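Putative lipid-transfer protein DIR1 (Arabidopsis thaliana, PDB 2RKN) is a putative lipid-transfer protein that binds lysophospholipids in its core and is required for long-distance signalling in systemic acquired resistance. Local coordinates at residues D3-S8 against F40-G45; P17-E22 against F55-E60. One frame throughout, in Å; residues are numbered along the deposited sequence.

Interaction 1: D3-S8 against F40-G45. With LP3 ((7R)-4,7-dihydroxy-N,N,N-trimethyl-10-oxo-3,5,9-trioxa-4-phosphaheptacosan-1-aminium 4-oxide), chain E.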
# COMPACT_ATOMS: atom_id res chain seq x y z
N ASP A 3 12.79 2.93 5.55
CA ASP A 3 12.31 1.68 4.87
C ASP A 3 11.18 1.15 5.69
O ASP A 3 11.38 0.70 6.83
CB ASP A 3 13.42 0.62 4.84
CG ASP A 3 13.00 -0.63 4.01
OD1 ASP A 3 12.18 -1.44 4.46
OD2 ASP A 3 13.53 -0.81 2.90
N LEU A 4 9.97 1.15 5.15
CA LEU A 4 8.92 0.58 5.91
C LEU A 4 8.38 -0.58 5.11
O LEU A 4 7.80 -0.43 4.05
CB LEU A 4 7.89 1.61 6.26
CG LEU A 4 6.69 1.28 7.15
CD1 LEU A 4 6.97 0.35 8.24
CD2 LEU A 4 6.30 2.50 7.77
N CYS A 5 8.70 -1.74 5.65
CA CYS A 5 8.31 -3.00 5.05
C CYS A 5 8.79 -3.06 3.57
O CYS A 5 8.09 -3.56 2.72
CB CYS A 5 6.76 -3.17 5.10
SG CYS A 5 6.17 -3.09 6.81
N GLY A 6 9.97 -2.53 3.31
CA GLY A 6 10.51 -2.62 1.93
C GLY A 6 10.18 -1.47 1.05
O GLY A 6 10.49 -1.51 -0.15
N MET A 7 9.40 -0.48 1.58
CA MET A 7 9.01 0.64 0.73
C MET A 7 9.60 1.93 1.26
O MET A 7 9.66 2.17 2.48
CB MET A 7 7.50 0.75 0.64
CG MET A 7 6.83 -0.55 0.17
SD MET A 7 5.04 -0.33 0.04
CE MET A 7 5.03 1.04 -1.15
N SER A 8 10.10 2.76 0.36
CA SER A 8 10.61 4.06 0.79
C SER A 8 9.44 5.01 0.96
O SER A 8 8.31 4.73 0.56
CB SER A 8 11.55 4.57 -0.25
OG SER A 8 10.73 4.86 -1.39
N PHE A 40 4.55 -7.97 2.52
CA PHE A 40 3.13 -7.81 2.83
C PHE A 40 2.77 -8.10 4.24
O PHE A 40 1.91 -7.38 4.78
CB PHE A 40 2.19 -8.58 1.91
CG PHE A 40 2.31 -8.23 0.46
CD1 PHE A 40 2.71 -6.98 0.06
CD2 PHE A 40 1.94 -9.14 -0.49
CE1 PHE A 40 2.81 -6.64 -1.30
CE2 PHE A 40 2.01 -8.78 -1.87
CZ PHE A 40 2.46 -7.51 -2.22
N ALA A 41 3.33 -9.16 4.81
CA ALA A 41 3.04 -9.48 6.21
C ALA A 41 3.46 -8.32 7.12
O ALA A 41 2.81 -8.03 8.14
CB ALA A 41 3.76 -10.76 6.60
N CYS A 42 4.57 -7.67 6.78
CA CYS A 42 5.02 -6.50 7.55
C CYS A 42 3.98 -5.39 7.44
O CYS A 42 3.55 -4.83 8.45
CB CYS A 42 6.44 -6.12 7.03
SG CYS A 42 7.13 -4.58 7.77
N LEU A 43 3.51 -5.19 6.20
CA LEU A 43 2.53 -4.12 5.95
C LEU A 43 1.22 -4.37 6.70
O LEU A 43 0.62 -3.42 7.29
CB LEU A 43 2.26 -3.88 4.45
CG LEU A 43 3.39 -3.18 3.69
CD1 LEU A 43 3.31 -3.35 2.15
CD2 LEU A 43 3.50 -1.65 4.07
N CYS A 44 0.77 -5.62 6.71
CA CYS A 44 -0.40 -6.01 7.49
C CYS A 44 -0.32 -5.65 8.97
O CYS A 44 -1.34 -5.45 9.60
CB CYS A 44 -0.67 -7.52 7.37
SG CYS A 44 -1.38 -7.88 5.76
N GLY A 45 0.89 -5.59 9.50
CA GLY A 45 1.12 -5.16 10.88
C GLY A 45 0.72 -3.75 11.15
O GLY A 45 0.57 -3.37 12.32
C1 LP3 E . 6.14 13.76 0.90
C2 LP3 E . 6.25 13.71 2.38
C3 LP3 E . 6.19 12.31 2.85
C4 LP3 E . 4.90 17.43 -1.78
C11 LP3 E . 4.63 11.08 3.83
C12 LP3 E . 4.74 9.56 3.85
C13 LP3 E . 3.68 8.89 2.98
C14 LP3 E . 2.75 8.00 3.81
C15 LP3 E . 1.60 7.69 2.89
C16 LP3 E . 0.76 6.50 3.30
C17 LP3 E . 0.49 5.68 2.04
C18 LP3 E . 0.20 4.24 2.39
C19 LP3 E . 0.48 3.39 1.16
C20 LP3 E . 0.28 1.93 1.43
C21 LP3 E . 1.13 1.33 0.33
C22 LP3 E . 0.66 -0.04 -0.08
C23 LP3 E . -0.01 -0.88 0.97
C24 LP3 E . -0.07 -2.27 0.39
C25 LP3 E . -0.72 -3.18 1.37
C26 LP3 E . -0.09 -4.53 1.16
C27 LP3 E . -0.95 -5.62 1.73
C28 LP3 E . -0.84 -5.66 3.25
O2 LP3 E . 7.42 14.24 2.74
O3 LP3 E . 4.98 11.80 2.78
O11 LP3 E . 4.21 11.64 4.82
O1P LP3 E . 5.11 14.58 -1.99
O2P LP3 E . 7.45 14.86 -1.18
O3P LP3 E . 5.53 14.87 0.45
O4P LP3 E . 5.94 16.83 -1.01
P LP3 E . 6.00 15.29 -0.95
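Leu43 and Cys5 meet beside the disulfide that ties the loop 3-8 to helix 40-44. On Leu43, CB lies over the tail end of the lipid of chain E, 3.8 Å from C28. With CG beside the backbone N (chi1 -73°), the branch reaches the loop, and CG comes within 3.7 Å of Cys5 CB. There it forks: CD2 packs on the same Cys5 CB, while Leu43 CD1 turns to the lipid, 3.7 Å from C26. A branched leucine thus serves loop and ligand at once. The Cys5-Cys42 bridge, one of the four disulfides of this helical lipid-transfer fold, has SG atoms 2.0 Å apart and a chi3 of -67°. On the loop side, a type I' turn from Leu4 to Met7 presents Cys5 to the helix, and glycine suits position 6, where Gly6 has a positive phi. Asp3 OD1 accepts a hydrogen bond from Gly6 N (2.7 Å), an Asx motif that probably helps to steady the turn, the N-H arriving from above the carboxylate plane. Met7, flexible and apolar, crosses Leu43 at about a right angle; in the conformer described, a bend at chi3 leaves SD near Leu43 CD1 and CE near C21 of the chain E lipid.

Interaction 2: P17-E22 against F55-E60; sequences PAVSKE and FGVDPE. With LP3 ((7R)-4,7-dihydroxy-N,N,N-trimethyl-10-oxo-3,5,9-trioxa-4-phosphaheptacosan-1-aminium 4-oxide), chain F; LP3 ((7R)-4,7-dihydroxy-N,N,N-trimethyl-10-oxo-3,5,9-trioxa-4-phosphaheptacosan-1-aminium 4-oxide), chain E.
Val19 lies alongside Val57, the two side chains pointing the same way, with CG2 of Val19 3.7 Å from CG1 of Val57. The same CG2 rests 3.9 Å from C19 of the chain E lipid, and Val57 CG2 also faces that acyl chain, so compact branched residues suit this stretch of the pocket wall. Behind them the backbones form a single beta bridge, Ser20 with Val57, in a protein otherwise built of helices and loops. Asp58 N donates to Val19 O (2.7 Å, 178°), and Lys21 N donates to Gly56 O at 2.9 Å. Gly56 suits its place because the Schellman motif ending helix 50-55 gives it a positive phi. Asp58 N-caps helix 59-68 through OD2 and Leu61 N. Lys21 crosses it at about a right angle; in the conformer described, bends at chi2 and chi4 bring NZ to a weak bond with Val57 O. Water 1 donates to Ser20 OG, also hydrogen-bonded to Lys16 O, and to Phe55 O. On the pocket side, the Phe55 ring has C14 of the chain E lipid 4.0 Å above its centre, while CE1 touches C12 of the chain F lipid. Two nearly straight main-chain bonds and the valine pair thus probably do most to join these loops; Lys21 NZ and Asp58 OD1, 4.5 Å apart in this conformer, are too far for a salt bridge, making charge attraction probably a lesser aid.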
# COMPACT_ATOMS: atom_id res chain seq x y z
N PRO A 17 -2.39 7.40 -3.46
CA PRO A 17 -3.68 7.70 -4.15
C PRO A 17 -4.48 6.45 -4.51
O PRO A 17 -5.70 6.54 -4.60
CB PRO A 17 -3.26 8.50 -5.38
CG PRO A 17 -1.82 8.43 -5.48
CD PRO A 17 -1.23 7.97 -4.18
N ALA A 18 -3.81 5.30 -4.61
CA ALA A 18 -4.52 4.04 -4.92
C ALA A 18 -5.10 3.38 -3.67
O ALA A 18 -5.93 2.44 -3.84
CB ALA A 18 -3.53 3.08 -5.63
N VAL A 19 -4.85 3.94 -2.48
CA VAL A 19 -5.45 3.38 -1.29
C VAL A 19 -6.27 4.41 -0.50
O VAL A 19 -6.62 4.14 0.66
CB VAL A 19 -4.39 2.66 -0.41
CG1 VAL A 19 -3.76 1.54 -1.23
CG2 VAL A 19 -3.29 3.65 0.11
N SER A 20 -6.52 5.57 -1.11
CA SER A 20 -7.15 6.65 -0.38
C SER A 20 -8.63 6.34 -0.23
O SER A 20 -9.24 5.85 -1.18
CB SER A 20 -6.97 7.95 -1.08
OG SER A 20 -5.61 8.45 -0.99
N LYS A 21 -9.18 6.64 0.96
CA LYS A 21 -10.59 6.49 1.22
C LYS A 21 -11.37 7.33 0.23
O LYS A 21 -12.34 6.85 -0.36
CB LYS A 21 -10.91 6.97 2.63
CG LYS A 21 -10.51 5.97 3.68
CD LYS A 21 -11.58 5.90 4.76
CE LYS A 21 -11.39 4.68 5.63
NZ LYS A 21 -10.33 4.97 6.62
N GLU A 22 -10.92 8.55 0.06
CA GLU A 22 -11.65 9.54 -0.75
C GLU A 22 -11.02 9.57 -2.13
O GLU A 22 -9.81 9.77 -2.29
CB GLU A 22 -11.72 10.95 -0.08
CG GLU A 22 -12.32 12.04 -0.97
CD GLU A 22 -12.74 13.34 -0.28
OE1 GLU A 22 -11.99 13.80 0.60
OE2 GLU A 22 -13.80 13.93 -0.65
N PHE A 55 -3.47 9.59 7.24
CA PHE A 55 -3.14 9.74 5.83
C PHE A 55 -4.33 9.46 4.92
O PHE A 55 -4.13 9.43 3.71
CB PHE A 55 -1.89 8.91 5.45
CG PHE A 55 -0.63 9.50 5.98
CD1 PHE A 55 0.01 8.91 7.08
CD2 PHE A 55 -0.05 10.61 5.36
CE1 PHE A 55 1.21 9.48 7.58
CE2 PHE A 55 1.12 11.17 5.83
CZ PHE A 55 1.75 10.62 6.96
N GLY A 56 -5.48 9.16 5.52
CA GLY A 56 -6.73 8.85 4.77
C GLY A 56 -6.63 7.57 3.97
O GLY A 56 -7.24 7.43 2.92
N VAL A 57 -5.94 6.59 4.53
CA VAL A 57 -5.85 5.25 3.89
C VAL A 57 -6.99 4.29 4.19
O VAL A 57 -7.35 4.11 5.36
CB VAL A 57 -4.54 4.57 4.36
CG1 VAL A 57 -4.42 3.22 3.65
CG2 VAL A 57 -3.43 5.47 3.99
N ASP A 58 -7.54 3.63 3.14
CA ASP A 58 -8.58 2.69 3.33
C ASP A 58 -8.01 1.32 3.53
O ASP A 58 -7.31 0.85 2.67
CB ASP A 58 -9.51 2.66 2.13
CG ASP A 58 -10.66 1.80 2.37
OD1 ASP A 58 -11.41 2.16 3.30
OD2 ASP A 58 -10.86 0.77 1.68
N PRO A 59 -8.22 0.70 4.71
CA PRO A 59 -7.56 -0.61 4.85
C PRO A 59 -8.04 -1.68 3.82
O PRO A 59 -7.20 -2.47 3.36
CB PRO A 59 -7.88 -1.02 6.31
CG PRO A 59 -8.99 -0.23 6.71
CD PRO A 59 -8.97 1.07 5.91
N GLU A 60 -9.28 -1.62 3.39
CA GLU A 60 -9.79 -2.58 2.40
C GLU A 60 -9.10 -2.41 1.04
O GLU A 60 -8.67 -3.39 0.42
CB GLU A 60 -11.30 -2.50 2.30
CG GLU A 60 -11.98 -3.31 3.38
CD GLU A 60 -13.49 -3.22 3.29
OE1 GLU A 60 -14.19 -4.27 3.31
OE2 GLU A 60 -14.00 -2.08 3.17
C1 LP3 F . 7.33 12.37 8.61
C2 LP3 F . 6.15 11.54 8.26
C3 LP3 F . 6.57 10.15 7.92
C4 LP3 F . 10.90 11.92 7.13
C11 LP3 F . 5.66 8.14 7.78
C12 LP3 F . 4.29 7.52 7.73
C13 LP3 F . 4.30 6.14 7.09
C14 LP3 F . 2.85 5.75 6.78
C15 LP3 F . 2.71 4.25 6.91
C16 LP3 F . 1.38 3.70 6.44
C17 LP3 F . 1.54 2.24 6.02
C18 LP3 F . 0.19 1.55 5.90
C19 LP3 F . 0.13 0.30 5.03
C20 LP3 F . -0.88 -0.57 5.77
C21 LP3 F . -1.80 -1.41 4.93
C22 LP3 F . -2.93 -2.00 5.78
C23 LP3 F . -3.72 -3.18 5.15
C24 LP3 F . -4.95 -3.52 6.00
C25 LP3 F . -5.87 -4.60 5.40
C26 LP3 F . -7.28 -4.69 6.03
C27 LP3 F . -8.39 -5.29 5.13
C28 LP3 F . -9.84 -4.99 5.53
O2 LP3 F . 5.21 11.61 9.20
O3 LP3 F . 5.86 9.21 8.51
O11 LP3 F . 6.57 7.61 7.16
O1P LP3 F . 9.40 15.01 7.69
O2P LP3 F . 9.07 13.53 5.75
O3P LP3 F . 7.55 13.33 7.68
O4P LP3 F . 9.93 12.54 7.97
P LP3 F . 9.02 13.58 7.29
C1 LP3 E . 6.14 13.76 0.90
C2 LP3 E . 6.25 13.71 2.38
C3 LP3 E . 6.19 12.31 2.85
C4 LP3 E . 4.90 17.43 -1.78
C11 LP3 E . 4.63 11.08 3.83
C12 LP3 E . 4.74 9.56 3.85
C13 LP3 E . 3.68 8.89 2.98
C14 LP3 E . 2.75 8.00 3.81
C15 LP3 E . 1.60 7.69 2.89
C16 LP3 E . 0.76 6.50 3.30
C17 LP3 E . 0.49 5.68 2.04
C18 LP3 E . 0.20 4.24 2.39
C19 LP3 E . 0.48 3.39 1.16
C20 LP3 E . 0.28 1.93 1.43
C21 LP3 E . 1.13 1.33 0.33
C22 LP3 E . 0.66 -0.04 -0.08
C23 LP3 E . -0.01 -0.88 0.97
C24 LP3 E . -0.07 -2.27 0.39
C25 LP3 E . -0.72 -3.18 1.37
C26 LP3 E . -0.09 -4.53 1.16
C27 LP3 E . -0.95 -5.62 1.73
C28 LP3 E . -0.84 -5.66 3.25
O2 LP3 E . 7.42 14.24 2.74
O3 LP3 E . 4.98 11.80 2.78
O11 LP3 E . 4.21 11.64 4.82
O1P LP3 E . 5.11 14.58 -1.99
O2P LP3 E . 7.45 14.86 -1.18
O3P LP3 E . 5.53 14.87 0.45
O4P LP3 E . 5.94 16.83 -1.01
P LP3 E . 6.00 15.29 -0.95
O HOH W 1 -4.95 9.83 1.17
O HOH W 2 -8.67 9.67 1.75

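From the N terminus, the loop 3-8 comes first, leading into helix 9-15, and the loop 17-22 follows that helix. The chain then passes through helix 29-35 to helix 40-44, where interaction 1 closes the first long loop back to 3-8. Helix 50-55 comes next, and at 55-60 interaction 2 closes a second loop back to 17-22, before helix 59-68 continues. The segments alternate, so the two closures cross. They lie on opposite sides of the chain's centre, their centres about 16 Å apart, and do not touch. Both contact the lipid of chain E, so the two crossed loops fasten the flanks of helix 9-15 to later parts of the fold around a shared ligand.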